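PDB 4YZR: polyketide biosynthesis cytochrome P450 PksS from Bacillus subtilis, which acts on dihydrobacillaene in the biosynthesis of the polyketide antibiotic bacillaene, as a heme-containing monooxygenase of the cytochrome P450 family. Local coordinates for residues Ser224-Glu228 with Lys229-Ser233; Glu272-Ala275 with Thr276-Glu280; Asp299-Lys303 with Gly304-Lys308. All blocks are in the same frame, centred on the assembly; numbering follows the deposited sequence.

Overall arrangement
Three local contacts, each made within one unbroken run of residues, follow one another along the cytochrome P450 chain. Contact 1 closes the loop that leaves helix 212-218 and starts helix 228-259. Contact 2 forms the first turns of helix 274-285, which packs against helices 261-269 and 355-372 and carries the ExxR sequence of the family. Contact 3 turns the chain back on itself in the hairpin of strands 300-302 and 305-307, at the surface beside helix 50-58. They lie in series without nesting or crossing and illustrate how sequence neighbours close caps, helix starts and turns. Their centres are about 36 to 39 Å apart, with contacts 1 and 2 on opposite sides of the chain's centre.

Contact 1 (Ser224-Glu228 with Lys229-Ser233); sequences SKLSE and KELYS
The side chain of E228 leans over the phenol end of Y232, one helical turn on, with E228 CG 3.3 Å from Y232 CZ. A bend at chi2 (88°) turns its carboxylate toward the hydroxyl, and the carboxylate and ring planes stand nearly perpendicular. Y232 OH gives E228 OE2 a short but weak hydrogen bond of 2.5 Å, while the carbonyl oxygen E228 O sits over one face of the ring, offset toward its rim.

S227 and E230 form a capping box at the start of helix 228-259. As N-cap, S227 accepts at OG from E230 N at 3.1 Å; its chi1 of 70° sets OG between the backbone N and the carbonyl carbon, facing the helix. In return S227 N donates almost straight to E230 OE2 at 3.0 Å, reaching the anti side of that carboxylate. The first helical bond follows, L231 N to S227 O at 2.8 Å. Next to the box in sequence, L226 CD1 packs on L231 CD2 at 3.8 Å, and L226 continues onto L102 and L105 of helix 98-106.

Both carboxylates also have arginine partners: E228 OE1 pairs with R205 and E230 OE1 with R101. These positive charges, together with the helix's N-terminal end, would be expected to favour the ionised form of each glutamate; the S227-E230 box would then probably add charge to its capping bond.

Contact 2 (Glu272-Ala275 with Thr276-Glu280); sequences EMIA and TAVEE
T276 begins the second half of this helical start by turning its hydroxyl back toward M273, T276 OG1 lying 3.2 Å from M273 O. That position follows from chi1 of 56°, which places OG1 between the backbone N and the carbonyl carbon; the hydroxyl is hydrogen-bonded to the carbonyl of I335 in a neighbouring loop. A water takes the place of the direct i+4 bond between E272 O and T276 N, donating a hydrogen bond to E272 O and accepting from T276 N at 3.0 Å, so it bridges the passage from the 3-10 turn 272-273 into the regular helix.

A277 is next, its N bonded to M273 O at 2.9 Å and its methyl resting against the same carbonyl. At V278 the backbone bond to I274 O is accompanied by an apolar contact: the two side chains run alongside each other, pointing the same way, and V278 CG2 touches I274 CD1 at 3.8 Å.

E279 reaches back by two routes. Its N makes a weak bond to A275 O at 3.3 Å, and a second water donates to both A275 O (2.8 Å) and E279 OE2. E279 OE2 also forms a salt bridge with R359, and OE1 a hydrogen bond with H342; the side chains of E279 and C352, the probable axial ligand of the heme iron, are about 10 Å apart. E280 is the glutamate of the ExxR motif: E280 OE1 forms salt bridges with R283 and R337, the Glu-Arg-Arg triad familiar from P450s.

In the fold, M273 and A277 lean on L267 of helix 261-269, whereas I274 and V278 press on F366 of helix 355-372, so that neighbouring faces of the helix start pack on the two helices.

Contact 3 (Asp299-Lys303 with Gly304-Lys308); sequences DFTYK and GHSIK
A beta hairpin with a two-residue loop joins strands 300-302 and 305-307 through a type I' turn from Y302 to H305, with K303 and G304 at the corner. Both corner residues have positive phi, at G304 85°, which favours glycine. F300 and I307 form one hydrogen-bonded pair: F300 N reaches I307 O at 3.0 Å, and I307 N reaches F300 O at 2.8 Å. T301/S306, non-hydrogen-bonded, separates it from the second hydrogen-bonded pair, Y302/H305, in which Y302 N donates to H305 O.

On the face shared by F300, Y302, H305 and I307, the F300 ring turns one face to I307. I307 CB stands 4.1 Å from the ring centroid, almost on the normal, in a CH-pi contact, and F300 CE2 meets I307 CG1 at 3.9 Å. F300's chi1 of 65°, which sets CG between the backbone N and the carbonyl carbon, brings that face against the isoleucine. R61 adds a cation-pi interaction with the ring, and F56 of helix 50-58 packs on F300. From the turn itself, Y302 OH hydrogen-bonds to D52 and K303 NZ forms a salt bridge with it, tying the hairpin to that helix.

Y302 O takes two donors from one residue: H305 N, 3.0 Å away and well above the carbonyl plane, and H305 ND1, 3.2 Å away, which approaches in that plane and holds the imidazole edge-on to the oxygen.

Contact 1 (Ser224-Glu228 with Lys229-Ser233)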
# COMPACT_ATOMS: atom_id res chain seq x y z
N SER A 224 -0.63 -8.35 -28.35
CA SER A 224 -1.51 -7.35 -27.81
C SER A 224 -0.72 -6.27 -27.05
O SER A 224 0.30 -6.56 -26.48
CB SER A 224 -2.51 -7.99 -26.87
OG SER A 224 -3.43 -7.05 -26.43
N LYS A 225 -1.19 -5.09 -27.10
CA LYS A 225 -0.55 -3.93 -26.35
C LYS A 225 -1.61 -3.31 -25.50
O LYS A 225 -2.79 -3.51 -25.66
CB LYS A 225 -0.04 -2.85 -27.34
CG LYS A 225 1.00 -3.37 -28.36
CD LYS A 225 1.31 -2.25 -29.37
CE LYS A 225 1.95 -1.02 -28.71
NZ LYS A 225 3.12 -1.42 -27.87
N LEU A 226 -1.18 -2.51 -24.50
CA LEU A 226 -2.14 -1.68 -23.79
C LEU A 226 -2.74 -0.57 -24.61
O LEU A 226 -2.02 0.17 -25.31
CB LEU A 226 -1.45 -1.08 -22.55
CG LEU A 226 -0.94 -2.10 -21.56
CD1 LEU A 226 0.00 -1.42 -20.61
CD2 LEU A 226 -2.01 -2.69 -20.70
N SER A 227 -4.04 -0.41 -24.56
CA SER A 227 -4.67 0.66 -25.21
C SER A 227 -4.42 1.97 -24.45
O SER A 227 -3.89 1.93 -23.29
CB SER A 227 -6.16 0.44 -25.19
OG SER A 227 -6.73 0.58 -23.92
N GLU A 228 -4.76 3.10 -25.06
CA GLU A 228 -4.59 4.39 -24.39
C GLU A 228 -5.29 4.35 -23.01
O GLU A 228 -4.65 4.69 -21.99
CB GLU A 228 -5.13 5.55 -25.28
CG GLU A 228 -4.91 6.93 -24.72
CD GLU A 228 -3.57 7.55 -25.09
OE1 GLU A 228 -2.79 6.98 -25.97
OE2 GLU A 228 -3.29 8.68 -24.54
N LYS A 229 -6.54 3.96 -22.91
CA LYS A 229 -7.29 3.94 -21.65
C LYS A 229 -6.66 2.96 -20.64
O LYS A 229 -6.63 3.23 -19.41
CB LYS A 229 -8.75 3.55 -21.87
CG LYS A 229 -9.56 3.56 -20.62
CD LYS A 229 -11.04 3.49 -20.91
CE LYS A 229 -11.70 2.91 -19.67
NZ LYS A 229 -13.14 2.66 -19.94
N GLU A 230 -6.17 1.80 -21.15
CA GLU A 230 -5.51 0.80 -20.30
C GLU A 230 -4.22 1.41 -19.73
O GLU A 230 -3.89 1.15 -18.56
CB GLU A 230 -5.20 -0.47 -21.04
CG GLU A 230 -6.45 -1.25 -21.34
CD GLU A 230 -6.30 -2.48 -22.15
OE1 GLU A 230 -7.09 -3.46 -21.89
OE2 GLU A 230 -5.36 -2.53 -22.96
N LEU A 231 -3.50 2.23 -20.49
CA LEU A 231 -2.34 2.93 -19.96
C LEU A 231 -2.76 3.91 -18.88
O LEU A 231 -2.06 3.97 -17.82
CB LEU A 231 -1.64 3.66 -21.08
CG LEU A 231 -0.91 2.83 -22.05
CD1 LEU A 231 -0.61 3.58 -23.37
CD2 LEU A 231 0.38 2.22 -21.52
N TYR A 232 -3.80 4.68 -19.06
CA TYR A 232 -4.23 5.58 -18.01
C TYR A 232 -4.52 4.78 -16.74
O TYR A 232 -4.12 5.19 -15.65
CB TYR A 232 -5.52 6.33 -18.37
CG TYR A 232 -5.40 7.17 -19.64
CD1 TYR A 232 -4.18 7.62 -20.15
CD2 TYR A 232 -6.54 7.53 -20.34
CE1 TYR A 232 -4.10 8.43 -21.33
CE2 TYR A 232 -6.43 8.31 -21.48
CZ TYR A 232 -5.24 8.73 -21.92
OH TYR A 232 -5.18 9.46 -23.08
N SER A 233 -5.28 3.71 -16.86
CA SER A 233 -5.65 2.91 -15.69
C SER A 233 -4.44 2.33 -14.98
O SER A 233 -4.34 2.33 -13.71
CB SER A 233 -6.61 1.73 -16.05
OG SER A 233 -7.82 2.23 -16.50

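Contact 2 (Glu272-Ala275 with Thr276-Glu280)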
# COMPACT_ATOMS: atom_id res chain seq x y z
N GLU A 272 22.43 -7.07 8.36
CA GLU A 272 21.99 -8.26 7.65
C GLU A 272 20.59 -8.74 8.04
O GLU A 272 19.99 -9.46 7.32
CB GLU A 272 22.99 -9.46 7.80
CG GLU A 272 22.72 -10.81 7.05
CD GLU A 272 22.98 -10.79 5.56
OE1 GLU A 272 23.54 -9.77 5.06
OE2 GLU A 272 22.60 -11.81 4.90
N MET A 273 20.12 -8.30 9.18
CA MET A 273 18.78 -8.58 9.58
C MET A 273 17.68 -7.79 8.80
O MET A 273 16.48 -7.98 9.12
CB MET A 273 18.60 -8.31 11.05
CG MET A 273 19.45 -9.26 11.94
SD MET A 273 19.25 -8.81 13.68
CE MET A 273 20.32 -10.02 14.49
N ILE A 274 18.09 -6.94 7.90
CA ILE A 274 17.13 -6.05 7.24
C ILE A 274 16.10 -6.83 6.50
O ILE A 274 14.92 -6.38 6.54
CB ILE A 274 17.84 -5.01 6.37
CG1 ILE A 274 16.84 -3.97 5.86
CG2 ILE A 274 18.52 -5.68 5.21
CD1 ILE A 274 16.20 -3.16 6.92
N ALA A 275 16.35 -7.94 5.88
CA ALA A 275 15.34 -8.54 5.00
C ALA A 275 14.27 -9.09 5.89
O ALA A 275 13.07 -8.87 5.64
CB ALA A 275 15.94 -9.64 4.16
N THR A 276 14.55 -9.85 6.97
CA THR A 276 13.56 -10.33 7.88
C THR A 276 12.88 -9.15 8.60
O THR A 276 11.67 -9.24 8.94
CB THR A 276 14.01 -11.40 8.90
OG1 THR A 276 15.10 -10.87 9.63
CG2 THR A 276 14.43 -12.64 8.15
N ALA A 277 13.62 -8.09 8.89
CA ALA A 277 13.05 -6.97 9.59
C ALA A 277 11.92 -6.30 8.79
O ALA A 277 10.89 -5.96 9.30
CB ALA A 277 14.10 -5.95 9.96
N VAL A 278 12.24 -6.11 7.51
CA VAL A 278 11.19 -5.47 6.60
C VAL A 278 9.97 -6.35 6.58
O VAL A 278 8.84 -5.82 6.60
CB VAL A 278 11.79 -5.17 5.26
CG1 VAL A 278 10.67 -4.81 4.27
CG2 VAL A 278 12.82 -4.04 5.39
N GLU A 279 10.10 -7.66 6.50
CA GLU A 279 8.94 -8.50 6.49
C GLU A 279 8.16 -8.45 7.77
O GLU A 279 6.92 -8.44 7.81
CB GLU A 279 9.31 -9.96 6.19
CG GLU A 279 9.95 -10.15 4.85
CD GLU A 279 9.17 -9.62 3.75
OE1 GLU A 279 7.99 -10.07 3.54
OE2 GLU A 279 9.64 -8.77 3.01
N GLU A 280 8.87 -8.36 8.90
CA GLU A 280 8.20 -8.20 10.18
C GLU A 280 7.51 -6.87 10.31
O GLU A 280 6.40 -6.81 10.85
CB GLU A 280 9.14 -8.48 11.33
CG GLU A 280 8.52 -8.35 12.68
CD GLU A 280 7.54 -9.42 13.05
OE1 GLU A 280 7.09 -10.21 12.20
OE2 GLU A 280 7.20 -9.59 14.31
O HOH W 1 17.44 -10.75 7.13
O HOH W 2 12.28 -8.06 3.03

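Contact 3 (Asp299-Lys303 with Gly304-Lys308)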
# COMPACT_ATOMS: atom_id res chain seq x y z
N ASP A 299 -25.09 -16.57 -3.78
CA ASP A 299 -25.30 -16.95 -2.47
C ASP A 299 -24.53 -18.24 -2.08
O ASP A 299 -24.53 -19.21 -2.83
CB ASP A 299 -26.81 -17.32 -2.28
CG ASP A 299 -27.77 -16.15 -2.48
OD1 ASP A 299 -27.43 -14.96 -2.82
OD2 ASP A 299 -29.00 -16.44 -2.25
N PHE A 300 -23.94 -18.31 -0.92
CA PHE A 300 -23.32 -19.51 -0.43
C PHE A 300 -23.16 -19.48 1.06
O PHE A 300 -23.17 -18.37 1.71
CB PHE A 300 -21.97 -19.78 -1.12
CG PHE A 300 -20.86 -18.74 -0.83
CD1 PHE A 300 -20.71 -17.63 -1.66
CD2 PHE A 300 -19.92 -18.97 0.14
CE1 PHE A 300 -19.67 -16.71 -1.45
CE2 PHE A 300 -18.88 -18.05 0.35
CZ PHE A 300 -18.76 -16.97 -0.49
N THR A 301 -22.96 -20.62 1.67
CA THR A 301 -22.74 -20.69 3.06
C THR A 301 -21.25 -20.98 3.38
O THR A 301 -20.59 -21.75 2.71
CB THR A 301 -23.55 -21.88 3.71
OG1 THR A 301 -24.90 -21.65 3.42
CG2 THR A 301 -23.41 -21.98 5.19
N TYR A 302 -20.76 -20.23 4.35
CA TYR A 302 -19.39 -20.41 4.83
C TYR A 302 -19.38 -20.44 6.29
O TYR A 302 -19.74 -19.48 6.95
CB TYR A 302 -18.50 -19.21 4.32
CG TYR A 302 -17.02 -19.40 4.68
CD1 TYR A 302 -16.50 -18.97 5.89
CD2 TYR A 302 -16.17 -20.05 3.81
CE1 TYR A 302 -15.19 -19.17 6.24
CE2 TYR A 302 -14.84 -20.36 4.20
CZ TYR A 302 -14.34 -19.82 5.36
OH TYR A 302 -13.07 -20.12 5.75
N LYS A 303 -19.02 -21.60 6.90
CA LYS A 303 -18.99 -21.78 8.37
C LYS A 303 -20.34 -21.43 9.03
O LYS A 303 -20.40 -20.72 10.02
CB LYS A 303 -17.78 -21.06 9.03
CG LYS A 303 -16.42 -21.71 8.71
CD LYS A 303 -15.27 -21.20 9.49
CE LYS A 303 -14.00 -21.92 9.11
NZ LYS A 303 -12.81 -21.38 9.81
N GLY A 304 -21.39 -21.80 8.32
CA GLY A 304 -22.76 -21.52 8.80
C GLY A 304 -23.34 -20.17 8.47
O GLY A 304 -24.47 -19.85 8.84
N HIS A 305 -22.55 -19.30 7.84
CA HIS A 305 -22.97 -17.93 7.52
C HIS A 305 -23.48 -17.84 6.16
O HIS A 305 -22.90 -18.37 5.25
CB HIS A 305 -21.78 -16.91 7.69
CG HIS A 305 -21.27 -16.85 9.08
ND1 HIS A 305 -20.20 -17.63 9.49
CD2 HIS A 305 -21.71 -16.21 10.20
CE1 HIS A 305 -20.00 -17.45 10.78
NE2 HIS A 305 -20.89 -16.58 11.22
N SER A 306 -24.60 -17.12 5.96
CA SER A 306 -25.28 -17.02 4.70
C SER A 306 -24.84 -15.83 3.93
O SER A 306 -25.35 -14.74 4.04
CB SER A 306 -26.83 -17.03 4.88
OG SER A 306 -27.20 -18.36 5.36
N ILE A 307 -23.81 -16.07 3.11
CA ILE A 307 -23.30 -14.96 2.28
C ILE A 307 -24.23 -14.79 1.09
O ILE A 307 -24.61 -15.80 0.49
CB ILE A 307 -21.82 -15.28 1.74
CG1 ILE A 307 -20.90 -15.78 2.80
CG2 ILE A 307 -21.31 -14.05 0.96
CD1 ILE A 307 -20.72 -14.92 3.97
N LYS A 308 -24.59 -13.60 0.70
CA LYS A 308 -25.47 -13.27 -0.37
C LYS A 308 -24.86 -12.66 -1.54
O LYS A 308 -23.92 -11.86 -1.35
CB LYS A 308 -26.69 -12.40 0.10
CG LYS A 308 -27.40 -12.96 1.33
CD LYS A 308 -28.14 -14.28 1.08
CE LYS A 308 -28.63 -14.93 2.39
NZ LYS A 308 -29.04 -16.36 2.15